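Local coordinates for protein arylmalonate decarboxylase (PDB 3IXL) that catalyses the enantioselective decarboxylation of 2-aryl-2-methylmalonates, giving 2-arylpropionates and carbon dioxide, at residues R26-L31 / R235-S240; L31-S36 / A214-A219; T106-G111 / P207-S212; L192-I197 / P231-L236. The protein carries 2 engineered substitutions. All blocks are in the same frame, centred on the assembly; numbering follows the deposited sequence.

Contact 1 of 4, residues R26-L31 / R235-S240; sequences RLYPDL and RLFDES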
loop_
_atom_site.group_PDB
_atom_site.type_symbol
_atom_site.label_atom_id
_atom_site.label_comp_id
_atom_site.label_asym_id
_atom_site.label_seq_id
_atom_site.Cartn_x
_atom_site.Cartn_y
_atom_site.Cartn_z
ATOM N N ARG A 26 -9.615 -9.418 -7.822
ATOM C CA ARG A 26 -10.310 -10.112 -6.751
ATOM C C ARG A 26 -11.161 -9.152 -5.919
ATOM O O ARG A 26 -12.329 -9.414 -5.648
ATOM C CB ARG A 26 -9.281 -10.846 -5.892
ATOM C CG ARG A 26 -8.610 -12.009 -6.641
ATOM C CD ARG A 26 -7.397 -12.575 -5.909
ATOM N NE ARG A 26 -7.781 -13.327 -4.720
ATOM C CZ ARG A 26 -6.929 -13.765 -3.793
ATOM N NH1 ARG A 26 -5.626 -13.510 -3.898
ATOM N NH2 ARG A 26 -7.386 -14.446 -2.750
ATOM N N LEU A 27 -10.589 -8.011 -5.562
ATOM C CA LEU A 27 -11.304 -7.029 -4.749
ATOM C C LEU A 27 -12.432 -6.336 -5.499
ATOM O O LEU A 27 -13.540 -6.182 -4.979
ATOM C CB LEU A 27 -10.339 -5.960 -4.236
ATOM C CG LEU A 27 -9.295 -6.397 -3.214
ATOM C CD1 LEU A 27 -8.248 -5.306 -3.056
ATOM C CD2 LEU A 27 -9.966 -6.696 -1.895
ATOM N N TYR A 28 -12.118 -5.892 -6.714
ATOM C CA TYR A 28 -13.010 -5.064 -7.510
ATOM C C TYR A 28 -13.080 -5.611 -8.931
ATOM O O TYR A 28 -12.618 -4.957 -9.866
ATOM C CB TYR A 28 -12.498 -3.616 -7.525
ATOM C CG TYR A 28 -12.459 -2.945 -6.164
ATOM C CD1 TYR A 28 -11.260 -2.806 -5.474
ATOM C CD2 TYR A 28 -13.621 -2.426 -5.586
ATOM C CE1 TYR A 28 -11.211 -2.180 -4.232
ATOM C CE2 TYR A 28 -13.591 -1.798 -4.345
ATOM C CZ TYR A 28 -12.378 -1.667 -3.678
ATOM O OH TYR A 28 -12.315 -1.058 -2.440
ATOM N N PRO A 29 -13.675 -6.811 -9.103
ATOM C CA PRO A 29 -13.642 -7.475 -10.407
ATOM C C PRO A 29 -14.331 -6.695 -11.516
ATOM O O PRO A 29 -14.005 -6.900 -12.686
ATOM C CB PRO A 29 -14.398 -8.790 -10.169
ATOM C CG PRO A 29 -15.130 -8.610 -8.906
ATOM C CD PRO A 29 -14.371 -7.622 -8.086
ATOM N N ASP A 30 -15.250 -5.805 -11.158
ATOM C CA ASP A 30 -15.989 -5.054 -12.179
ATOM C C ASP A 30 -15.502 -3.619 -12.387
ATOM O O ASP A 30 -16.156 -2.825 -13.061
ATOM C CB ASP A 30 -17.487 -5.147 -11.916
ATOM C CG ASP A 30 -18.001 -6.589 -11.992
ATOM O OD1 ASP A 30 -17.351 -7.440 -12.655
ATOM O OD2 ASP A 30 -19.054 -6.867 -11.392
ATOM N N LEU A 31 -14.334 -3.298 -11.832
ATOM C CA LEU A 31 -13.711 -1.997 -12.061
ATOM C C LEU A 31 -12.501 -2.116 -12.983
ATOM O O LEU A 31 -11.742 -3.077 -12.872
ATOM C CB LEU A 31 -13.293 -1.348 -10.740
ATOM C CG LEU A 31 -14.392 -0.988 -9.745
ATOM C CD1 LEU A 31 -13.771 -0.154 -8.634
ATOM C CD2 LEU A 31 -15.545 -0.229 -10.386
ATOM N N ARG A 235 -11.816 -6.063 7.452
ATOM C CA ARG A 235 -12.648 -4.984 7.964
ATOM C C ARG A 235 -12.539 -3.674 7.182
ATOM O O ARG A 235 -13.507 -2.918 7.098
ATOM C CB ARG A 235 -12.342 -4.765 9.442
ATOM C CG ARG A 235 -12.916 -5.892 10.313
ATOM C CD ARG A 235 -12.420 -5.869 11.734
ATOM N NE ARG A 235 -12.665 -4.595 12.394
ATOM C CZ ARG A 235 -12.228 -4.305 13.613
ATOM N NH1 ARG A 235 -11.547 -5.212 14.307
ATOM N NH2 ARG A 235 -12.475 -3.117 14.142
ATOM N N LEU A 236 -11.370 -3.395 6.608
ATOM C CA LEU A 236 -11.218 -2.166 5.830
ATOM C C LEU A 236 -12.312 -2.085 4.766
ATOM O O LEU A 236 -12.957 -1.040 4.575
ATOM C CB LEU A 236 -9.838 -2.101 5.166
ATOM C CG LEU A 236 -9.602 -0.815 4.368
ATOM C CD1 LEU A 236 -9.646 0.433 5.235
ATOM C CD2 LEU A 236 -8.275 -0.890 3.612
ATOM N N PHE A 237 -12.530 -3.203 4.085
ATOM C CA PHE A 237 -13.502 -3.259 3.010
ATOM C C PHE A 237 -14.909 -3.477 3.513
ATOM O O PHE A 237 -15.850 -2.830 3.040
ATOM C CB PHE A 237 -13.139 -4.373 2.032
ATOM C CG PHE A 237 -11.824 -4.162 1.369
ATOM C CD1 PHE A 237 -10.673 -4.768 1.859
ATOM C CD2 PHE A 237 -11.718 -3.305 0.282
ATOM C CE1 PHE A 237 -9.436 -4.543 1.248
ATOM C CE2 PHE A 237 -10.487 -3.077 -0.335
ATOM C CZ PHE A 237 -9.350 -3.689 0.144
ATOM N N ASP A 238 -15.059 -4.399 4.457
ATOM C CA ASP A 238 -16.395 -4.847 4.818
ATOM C C ASP A 238 -17.130 -3.886 5.741
ATOM O O ASP A 238 -18.359 -3.958 5.855
ATOM C CB ASP A 238 -16.361 -6.281 5.342
ATOM C CG ASP A 238 -16.022 -7.288 4.245
ATOM O OD1 ASP A 238 -15.952 -6.894 3.047
ATOM O OD2 ASP A 238 -15.801 -8.473 4.581
ATOM N N GLU A 239 -16.403 -2.962 6.359
ATOM C CA GLU A 239 -17.047 -1.986 7.244
ATOM C C GLU A 239 -17.566 -0.749 6.504
ATOM O O GLU A 239 -17.299 0.396 6.881
ATOM C CB GLU A 239 -16.158 -1.659 8.438
ATOM C CG GLU A 239 -16.027 -2.857 9.363
ATOM C CD GLU A 239 -15.245 -2.576 10.629
ATOM O OE1 GLU A 239 -14.755 -1.445 10.826
ATOM O OE2 GLU A 239 -15.118 -3.509 11.447
ATOM N N SER A 240 -18.333 -1.022 5.446
ATOM C CA SER A 240 -19.059 -0.009 4.682
ATOM C C SER A 240 -20.297 -0.645 4.039
ATOM O O SER A 240 -20.380 -1.896 3.968
ATOM C CB SER A 240 -18.153 0.618 3.628
ATOM O OG SER A 240 -18.510 1.971 3.393
ATOM O OXT SER A 240 -21.224 0.070 3.603
#

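Contact 2 of 4, residues L31-S36 / A214-A219; sequences LPFIAS and AGFWDA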
loop_
_atom_site.group_PDB
_atom_site.type_symbol
_atom_site.label_atom_id
_atom_site.label_comp_id
_atom_site.label_asym_id
_atom_site.label_seq_id
_atom_site.Cartn_x
_atom_site.Cartn_y
_atom_site.Cartn_z
ATOM N N LEU A 31 -14.334 -3.298 -11.832
ATOM C CA LEU A 31 -13.711 -1.997 -12.061
ATOM C C LEU A 31 -12.501 -2.116 -12.983
ATOM O O LEU A 31 -11.742 -3.077 -12.872
ATOM C CB LEU A 31 -13.293 -1.348 -10.740
ATOM C CG LEU A 31 -14.392 -0.988 -9.745
ATOM C CD1 LEU A 31 -13.771 -0.154 -8.634
ATOM C CD2 LEU A 31 -15.545 -0.229 -10.386
ATOM N N PRO A 32 -12.336 -1.157 -13.916
ATOM C CA PRO A 32 -11.161 -1.136 -14.793
ATOM C C PRO A 32 -9.957 -0.439 -14.157
ATOM O O PRO A 32 -10.062 0.688 -13.648
ATOM C CB PRO A 32 -11.648 -0.345 -16.005
ATOM C CG PRO A 32 -12.663 0.618 -15.428
ATOM C CD PRO A 32 -13.290 -0.076 -14.241
ATOM N N PHE A 33 -8.824 -1.116 -14.198
ATOM C CA PHE A 33 -7.561 -0.555 -13.734
ATOM C C PHE A 33 -6.558 -0.583 -14.865
ATOM O O PHE A 33 -6.524 -1.545 -15.630
ATOM C CB PHE A 33 -7.011 -1.369 -12.558
ATOM C CG PHE A 33 -7.893 -1.351 -11.351
ATOM C CD1 PHE A 33 -8.822 -2.372 -11.139
ATOM C CD2 PHE A 33 -7.815 -0.321 -10.418
ATOM C CE1 PHE A 33 -9.660 -2.361 -10.030
ATOM C CE2 PHE A 33 -8.654 -0.305 -9.300
ATOM C CZ PHE A 33 -9.580 -1.317 -9.109
ATOM N N ILE A 34 -5.752 0.468 -14.978
ATOM C CA ILE A 34 -4.645 0.500 -15.924
ATOM C C ILE A 34 -3.386 0.841 -15.160
ATOM O O ILE A 34 -3.463 1.473 -14.098
ATOM C CB ILE A 34 -4.882 1.492 -17.096
ATOM C CG1 ILE A 34 -5.122 2.919 -16.583
ATOM C CG2 ILE A 34 -6.031 0.996 -17.986
ATOM C CD1 ILE A 34 -5.157 3.987 -17.687
ATOM N N ALA A 35 -2.238 0.410 -15.671
ATOM C CA ALA A 35 -0.999 0.559 -14.927
ATOM C C ALA A 35 0.156 0.930 -15.819
ATOM O O ALA A 35 0.115 0.733 -17.032
ATOM C CB ALA A 35 -0.685 -0.698 -14.119
ATOM N N SER A 36 1.169 1.500 -15.192
ATOM C CA SER A 36 2.376 1.920 -15.866
ATOM C C SER A 36 3.533 1.612 -14.919
ATOM O O SER A 36 3.469 1.935 -13.724
ATOM C CB SER A 36 2.290 3.406 -16.204
ATOM O OG SER A 36 3.344 3.787 -17.077
ATOM N N ALA A 214 -5.091 -1.937 0.600
ATOM C CA ALA A 214 -5.388 -0.552 0.997
ATOM C C ALA A 214 -5.203 0.402 -0.181
ATOM O O ALA A 214 -5.986 1.332 -0.343
ATOM C CB ALA A 214 -4.521 -0.119 2.173
ATOM N N GLY A 215 -4.182 0.160 -1.007
ATOM C CA GLY A 215 -3.970 0.985 -2.203
ATOM C C GLY A 215 -5.186 0.966 -3.116
ATOM O O GLY A 215 -5.614 2.010 -3.621
ATOM N N PHE A 216 -5.751 -0.221 -3.330
ATOM C CA PHE A 216 -6.970 -0.334 -4.128
ATOM C C PHE A 216 -8.148 0.372 -3.484
ATOM O O PHE A 216 -8.851 1.124 -4.139
ATOM C CB PHE A 216 -7.312 -1.805 -4.401
ATOM C CG PHE A 216 -6.504 -2.401 -5.510
ATOM C CD1 PHE A 216 -5.311 -3.055 -5.247
ATOM C CD2 PHE A 216 -6.919 -2.257 -6.833
ATOM C CE1 PHE A 216 -4.539 -3.575 -6.282
ATOM C CE2 PHE A 216 -6.161 -2.773 -7.882
ATOM C CZ PHE A 216 -4.971 -3.426 -7.612
ATOM N N TRP A 217 -8.343 0.126 -2.194
ATOM C CA TRP A 217 -9.441 0.731 -1.450
ATOM C C TRP A 217 -9.374 2.255 -1.559
ATOM O O TRP A 217 -10.377 2.933 -1.790
ATOM C CB TRP A 217 -9.333 0.280 0.012
ATOM C CG TRP A 217 -10.274 0.975 0.947
ATOM C CD1 TRP A 217 -11.577 0.654 1.186
ATOM C CD2 TRP A 217 -9.968 2.089 1.790
ATOM N NE1 TRP A 217 -12.111 1.520 2.120
ATOM C CE2 TRP A 217 -11.141 2.411 2.502
ATOM C CE3 TRP A 217 -8.816 2.856 2.002
ATOM C CZ2 TRP A 217 -11.194 3.473 3.414
ATOM C CZ3 TRP A 217 -8.871 3.909 2.907
ATOM C CH2 TRP A 217 -10.051 4.206 3.599
ATOM N N ASP A 218 -8.172 2.788 -1.402
ATOM C CA ASP A 218 -7.945 4.223 -1.379
ATOM C C ASP A 218 -8.109 4.849 -2.761
ATOM O O ASP A 218 -8.644 5.956 -2.881
ATOM C CB ASP A 218 -6.540 4.471 -0.824
ATOM C CG ASP A 218 -6.133 5.919 -0.863
ATOM O OD1 ASP A 218 -5.220 6.254 -1.662
ATOM O OD2 ASP A 218 -6.687 6.703 -0.057
ATOM N N ALA A 219 -7.655 4.146 -3.803
ATOM C CA ALA A 219 -7.840 4.624 -5.173
ATOM C C ALA A 219 -9.318 4.647 -5.545
ATOM O O ALA A 219 -9.800 5.596 -6.172
ATOM C CB ALA A 219 -7.064 3.752 -6.142
#

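Contact 3 of 4, residues T106-G111 / P207-S212; sequences TAVLNG and PVVSSS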
loop_
_atom_site.group_PDB
_atom_site.type_symbol
_atom_site.label_atom_id
_atom_site.label_comp_id
_atom_site.label_asym_id
_atom_site.label_seq_id
_atom_site.Cartn_x
_atom_site.Cartn_y
_atom_site.Cartn_z
ATOM N N THR A 106 -0.310 7.132 1.624
ATOM C CA THR A 106 -1.542 7.805 2.009
ATOM C C THR A 106 -2.666 6.790 2.202
ATOM O O THR A 106 -3.469 6.902 3.132
ATOM C CB THR A 106 -1.920 8.830 0.954
ATOM O OG1 THR A 106 -0.968 9.892 1.013
ATOM C CG2 THR A 106 -3.335 9.377 1.153
ATOM N N ALA A 107 -2.702 5.779 1.331
ATOM C CA ALA A 107 -3.711 4.728 1.446
ATOM C C ALA A 107 -3.661 4.030 2.796
ATOM O O ALA A 107 -4.699 3.804 3.417
ATOM C CB ALA A 107 -3.538 3.705 0.322
ATOM N N VAL A 108 -2.467 3.670 3.257
ATOM C CA VAL A 108 -2.411 2.935 4.520
ATOM C C VAL A 108 -2.696 3.857 5.703
ATOM O O VAL A 108 -3.324 3.427 6.676
ATOM C CB VAL A 108 -1.107 2.108 4.720
ATOM C CG1 VAL A 108 -0.926 1.081 3.601
ATOM C CG2 VAL A 108 0.095 2.991 4.818
ATOM N N LEU A 109 -2.296 5.127 5.618
ATOM C CA LEU A 109 -2.674 6.086 6.670
ATOM C C LEU A 109 -4.188 6.213 6.730
ATOM O O LEU A 109 -4.783 6.180 7.806
ATOM C CB LEU A 109 -2.098 7.469 6.389
ATOM C CG LEU A 109 -0.600 7.705 6.482
ATOM C CD1 LEU A 109 -0.326 9.138 6.076
ATOM C CD2 LEU A 109 -0.114 7.442 7.907
ATOM N N ASN A 110 -4.815 6.352 5.566
ATOM C CA ASN A 110 -6.265 6.465 5.523
ATOM C C ASN A 110 -6.941 5.211 6.066
ATOM O O ASN A 110 -7.925 5.300 6.798
ATOM C CB ASN A 110 -6.749 6.756 4.103
ATOM C CG ASN A 110 -6.474 8.191 3.679
ATOM O OD1 ASN A 110 -6.210 9.073 4.510
ATOM N ND2 ASN A 110 -6.498 8.424 2.378
ATOM N N GLY A 111 -6.410 4.040 5.724
ATOM C CA GLY A 111 -6.991 2.783 6.186
ATOM C C GLY A 111 -6.858 2.617 7.688
ATOM O O GLY A 111 -7.804 2.209 8.352
ATOM N N PRO A 207 -7.956 -5.190 13.581
ATOM C CA PRO A 207 -7.913 -5.014 12.130
ATOM C C PRO A 207 -6.494 -5.033 11.559
ATOM O O PRO A 207 -5.534 -4.682 12.254
ATOM C CB PRO A 207 -8.557 -3.639 11.924
ATOM C CG PRO A 207 -8.271 -2.905 13.180
ATOM C CD PRO A 207 -8.247 -3.929 14.285
ATOM N N VAL A 208 -6.398 -5.442 10.299
ATOM C CA VAL A 208 -5.158 -5.406 9.526
ATOM C C VAL A 208 -5.331 -4.478 8.333
ATOM O O VAL A 208 -6.313 -4.585 7.583
ATOM C CB VAL A 208 -4.776 -6.803 8.981
ATOM C CG1 VAL A 208 -3.501 -6.734 8.136
ATOM C CG2 VAL A 208 -4.602 -7.780 10.123
ATOM N N VAL A 209 -4.369 -3.584 8.151
ATOM C CA VAL A 209 -4.295 -2.774 6.935
ATOM C C VAL A 209 -3.095 -3.277 6.152
ATOM O O VAL A 209 -1.982 -3.295 6.675
ATOM C CB VAL A 209 -4.176 -1.265 7.245
ATOM C CG1 VAL A 209 -3.953 -0.454 5.959
ATOM C CG2 VAL A 209 -5.442 -0.768 7.935
ATOM N N SER A 210 -3.332 -3.700 4.915
ATOM C CA SER A 210 -2.288 -4.279 4.078
ATOM C C SER A 210 -2.053 -3.356 2.889
ATOM O O SER A 210 -3.014 -2.863 2.295
ATOM C CB SER A 210 -2.712 -5.674 3.613
ATOM O OG SER A 210 -1.727 -6.245 2.780
ATOM N N SER A 211 -0.786 -3.145 2.534
ATOM C CA SER A 211 -0.412 -2.178 1.480
ATOM C C SER A 211 -1.210 -2.278 0.170
ATOM O O SER A 211 -1.823 -1.297 -0.257
ATOM C CB SER A 211 1.080 -2.303 1.147
ATOM O OG SER A 211 1.886 -1.789 2.174
ATOM N N SER A 212 -1.157 -3.426 -0.493
ATOM C CA SER A 212 -1.783 -3.531 -1.814
ATOM C C SER A 212 -3.307 -3.349 -1.734
ATOM O O SER A 212 -3.870 -2.492 -2.410
ATOM C CB SER A 212 -1.383 -4.827 -2.513
ATOM O OG SER A 212 -1.865 -4.841 -3.839
#

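Contact 4 of 4, residues L192-I197 / P231-L236; sequences LTLDAI and PGYGRL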
loop_
_atom_site.group_PDB
_atom_site.type_symbol
_atom_site.label_atom_id
_atom_site.label_comp_id
_atom_site.label_asym_id
_atom_site.label_seq_id
_atom_site.Cartn_x
_atom_site.Cartn_y
_atom_site.Cartn_z
ATOM N N LEU A 192 1.300 -10.867 -1.535
ATOM C CA LEU A 192 -0.042 -11.340 -1.860
ATOM C C LEU A 192 -0.723 -11.724 -0.559
ATOM O O LEU A 192 -0.531 -12.816 -0.026
ATOM C CB LEU A 192 0.013 -12.500 -2.866
ATOM C CG LEU A 192 0.551 -12.088 -4.240
ATOM C CD1 LEU A 192 0.979 -13.294 -5.069
ATOM C CD2 LEU A 192 -0.467 -11.238 -5.003
ATOM N N THR A 193 -1.520 -10.794 -0.051
ATOM C CA THR A 193 -1.992 -10.825 1.328
ATOM C C THR A 193 -3.483 -11.088 1.500
ATOM O O THR A 193 -3.957 -11.148 2.633
ATOM C CB THR A 193 -1.713 -9.477 2.029
ATOM O OG1 THR A 193 -2.492 -8.439 1.413
ATOM C CG2 THR A 193 -0.229 -9.119 1.950
ATOM N N LEU A 194 -4.227 -11.216 0.400
ATOM C CA LEU A 194 -5.690 -11.240 0.516
ATOM C C LEU A 194 -6.252 -12.387 1.356
ATOM O O LEU A 194 -7.264 -12.209 2.034
ATOM C CB LEU A 194 -6.365 -11.190 -0.863
ATOM C CG LEU A 194 -6.340 -9.837 -1.588
ATOM C CD1 LEU A 194 -6.984 -9.977 -2.948
ATOM C CD2 LEU A 194 -7.038 -8.759 -0.793
ATOM N N ASP A 195 -5.618 -13.554 1.312
ATOM C CA ASP A 195 -6.093 -14.684 2.119
ATOM C C ASP A 195 -5.583 -14.606 3.557
ATOM O O ASP A 195 -6.188 -15.178 4.468
ATOM C CB ASP A 195 -5.697 -16.013 1.477
ATOM C CG ASP A 195 -6.463 -16.304 0.197
ATOM O OD1 ASP A 195 -7.588 -15.792 0.029
ATOM O OD2 ASP A 195 -5.939 -17.062 -0.638
ATOM N N ALA A 196 -4.494 -13.869 3.767
ATOM C CA ALA A 196 -3.932 -13.709 5.113
ATOM C C ALA A 196 -4.766 -12.798 5.997
ATOM O O ALA A 196 -4.960 -13.080 7.188
ATOM C CB ALA A 196 -2.492 -13.203 5.041
ATOM N N ILE A 197 -5.254 -11.701 5.422
ATOM C CA ILE A 197 -5.946 -10.663 6.192
ATOM C C ILE A 197 -7.128 -11.186 7.032
ATOM O O ILE A 197 -7.134 -10.981 8.245
ATOM C CB ILE A 197 -6.390 -9.468 5.304
ATOM C CG1 ILE A 197 -5.172 -8.777 4.680
ATOM C CG2 ILE A 197 -7.225 -8.465 6.116
ATOM C CD1 ILE A 197 -5.544 -7.906 3.477
ATOM N N PRO A 231 -16.797 -9.345 -0.629
ATOM C CA PRO A 231 -16.618 -9.533 0.813
ATOM C C PRO A 231 -15.511 -10.516 1.179
ATOM O O PRO A 231 -15.134 -11.355 0.363
ATOM C CB PRO A 231 -17.976 -10.090 1.258
ATOM C CG PRO A 231 -18.454 -10.824 0.079
ATOM C CD PRO A 231 -17.989 -10.054 -1.130
ATOM N N GLY A 232 -15.016 -10.399 2.408
ATOM C CA GLY A 232 -14.073 -11.366 2.970
ATOM C C GLY A 232 -12.605 -10.996 2.891
ATOM O O GLY A 232 -11.733 -11.847 3.113
ATOM N N TYR A 233 -12.317 -9.735 2.572
ATOM C CA TYR A 233 -10.925 -9.297 2.452
ATOM C C TYR A 233 -10.498 -8.366 3.577
ATOM O O TYR A 233 -9.465 -7.694 3.472
ATOM C CB TYR A 233 -10.678 -8.638 1.096
ATOM C CG TYR A 233 -10.930 -9.558 -0.064
ATOM C CD1 TYR A 233 -11.992 -9.332 -0.931
ATOM C CD2 TYR A 233 -10.116 -10.659 -0.289
ATOM C CE1 TYR A 233 -12.228 -10.174 -2.005
ATOM C CE2 TYR A 233 -10.338 -11.509 -1.367
ATOM C CZ TYR A 233 -11.399 -11.260 -2.215
ATOM O OH TYR A 233 -11.631 -12.094 -3.281
ATOM N N GLY A 234 -11.297 -8.326 4.636
ATOM C CA GLY A 234 -10.933 -7.596 5.840
ATOM C C GLY A 234 -11.894 -6.490 6.199
ATOM O O GLY A 234 -12.656 -6.012 5.350
ATOM N N ARG A 235 -11.816 -6.063 7.452
ATOM C CA ARG A 235 -12.648 -4.984 7.964
ATOM C C ARG A 235 -12.539 -3.674 7.182
ATOM O O ARG A 235 -13.507 -2.918 7.098
ATOM C CB ARG A 235 -12.342 -4.765 9.442
ATOM C CG ARG A 235 -12.916 -5.892 10.313
ATOM C CD ARG A 235 -12.420 -5.869 11.734
ATOM N NE ARG A 235 -12.665 -4.595 12.394
ATOM C CZ ARG A 235 -12.228 -4.305 13.613
ATOM N NH1 ARG A 235 -11.547 -5.212 14.307
ATOM N NH2 ARG A 235 -12.475 -3.117 14.142
ATOM N N LEU A 236 -11.370 -3.395 6.608
ATOM C CA LEU A 236 -11.218 -2.166 5.830
ATOM C C LEU A 236 -12.312 -2.085 4.766
ATOM O O LEU A 236 -12.957 -1.040 4.575
ATOM C CB LEU A 236 -9.838 -2.101 5.166
ATOM C CG LEU A 236 -9.602 -0.815 4.368
ATOM C CD1 LEU A 236 -9.646 0.433 5.235
ATOM C CD2 LEU A 236 -8.275 -0.890 3.612
#

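Contact 1 of 4, residues R26-L31 / R235-S240
Y28 OH sits at the edge of the F237 ring and in the plane of that ring. It is 3.4 Å from F237 CE2 and slightly further from F237 CD2, so the oxygen faces the rim where two ring C-H bonds point outward. W217 of helix 211-222 packs against the same hydroxyl through its CA. The Y28 ring itself approaches obliquely, with Y28 CE1 4.1 Å from F237 CE2.

L27 takes a face of the F237 ring. Its CD2 lies 3.9 Å from the centroid of the F237 ring and 19° off the ring normal, a CH-pi contact displaced toward the rim. The other methyl, L27 CD1, reaches F237 CZ at 3.8 Å. The two side chains cross at about a right angle. F237 CG is anti to its own carbonyl carbon (chi1 -62°), and this carries the ring off the short helix 235-238 toward helix 23-27.

Just past that helix the chain makes a type I turn from Y28 to L31, closed by L31 N to Y28 O at 3.1 Å. In the other segment R235 NE forms a salt bridge with E239 OE2 at 2.8 Å. This bond is bent, with an N-H...O angle of 138°, and meets the carboxylate from above its plane. R26 has a separate salt bridge to D195.

The side chain of L27 is about 13 Å from the bound phenylacetate. This buried contact is mainly van der Waals and CH-pi: leucine methyls and a tyrosine oxygen meet F237 from two directions, joining helix 235-238 to helix 23-27 and the turn after it.

Contact 2 of 4, residues L31-S36 / A214-A219
F216 meets F33 with one edge of its ring, reaching out from helix 211-222. F216 CB still lies near the helix, where L27 CD1 packs on it. Its CG lies anti to the carbonyl carbon (chi1 -80°), swinging the ring toward strand 33-37. F216 CD2 is 3.6 Å from both F33 CE2 and F33 CZ. F216 CE2 stands 3.7 Å above the F33 ring plane, over its centre. F33 CE2 (3.8 Å) and F33 CD2 (3.9 Å) are then almost equally near to F216 CE2. The tip, CZ, leads away from F33.

The pair is T-shaped. The edge of F216 points at the face of F33, the centroids are 5.0 Å apart and the planes stand at 82°. F33 comes from strand 33-37, an outermost strand of a four-stranded parallel sheet, so the stack joins that sheet edge to helix 211-222. I9 of adjacent strand 8-13 also touches F33.

F216 further contacts M11 and M73. M73 lines the phenylacetate pocket, which places F216 in the shell behind it, its side chain about 9 Å from the ligand. No polar group takes part; ring C-H groups of F216 point at the pi face of F33, a weak attraction consistent with the perpendicular setting.

Contact 3 of 4, residues T106-G111 / P207-S212
V108 has CG1 anti to its carbonyl carbon (chi1 -59°), and V209 has CG1 anti to its backbone N (chi1 174°). These settings turn a methyl of each valine into the space between helix 104-114 and strand 208-210. V209 CG1 comes to 4.0 Å from V108 CB and is as near to V108 CA, lying against the helix backbone. The two side chains cross at a slant. V108 CG1 also reaches past V209 to S211 CA, 3.9 Å away.

The second branch of V209 takes the next turn of the helix. V209 CG2 sits 3.7 Å from G111 C, and G111 has no side chain to hold the strand off. Here a helix packs on an outermost strand of the second parallel sheet, at the point where that strand passes directly into helix 211-222. This alternation of parallel strand and helix belongs to the Asp/Glu racemase clan fold.

S211, the first residue of helix 211-222, turns its CB away from helix 104-114. Its OG hydrogen-bonds to T75 OG1 and to the backbone N of S188, an engineered residue. T75 and S188 line the phenylacetate pocket, and the S211 side chain is about 5 Å from the ligand.

Contact 4 of 4, residues L192-I197 / P231-L236
L194 overlaps the CD2-CE2 bond of the Y233 ring, approaching it obliquely. L194 CD2 is 3.7 Å from Y233 CD2, and L194 CB is 3.8 Å from the same ring atom. L194 CD1 is 4.0 Å from Y233 CE2. L194 CG is anti to its carbonyl carbon (chi1 -74°), which sets both methyls beside the tyrosine. L194 O sits at the ring edge, in its plane. This carbonyl is buried and has no hydrogen-bond partner in the model.

Three residues on, I197 packs against the backbone. Its CG2 is 3.6 Å from Y233 O and 3.8 Å from G234 CA. G234 has phi 119° and psi 162°, a conformation suited to a residue without a side chain, and here the bare CA admits the isoleucine methyl closely. G234 is also the N-cap residue of helix 235-238.

The next residue, R235, bonds through its backbone N to E201 of helix 196-204. P213 of helix 211-222 touches both L194 and I197, while L27 of helix 23-27 touches L194 and Y233. The contact thus sits where the chain leading into helix 196-204 meets the run into helix 235-238, with helices 23-27 and 211-222 beside it.

In the fold
Contacts 1 and 4 are neighbours, with centres 9 Å apart, and share R235 and L236 on the C-terminal helix 235-238. Contacts 2 and 4 are the furthest apart, about 16 Å between centres. Contacts 2 and 3 both use helix 211-222 and are joined by a probable D218 to N110 hydrogen bond. Along the chain, contacts 2 and 3 are nested inside the loop closed by contact 1, while contact 4 crosses both. Strand 33-37 edges one parallel sheet and strand 208-210 the other. Helix 211-222 follows the second and packs on the first, so it bridges the two sheets. The phenylacetate pocket takes residues following strands of both sheets, such as T75 and S188.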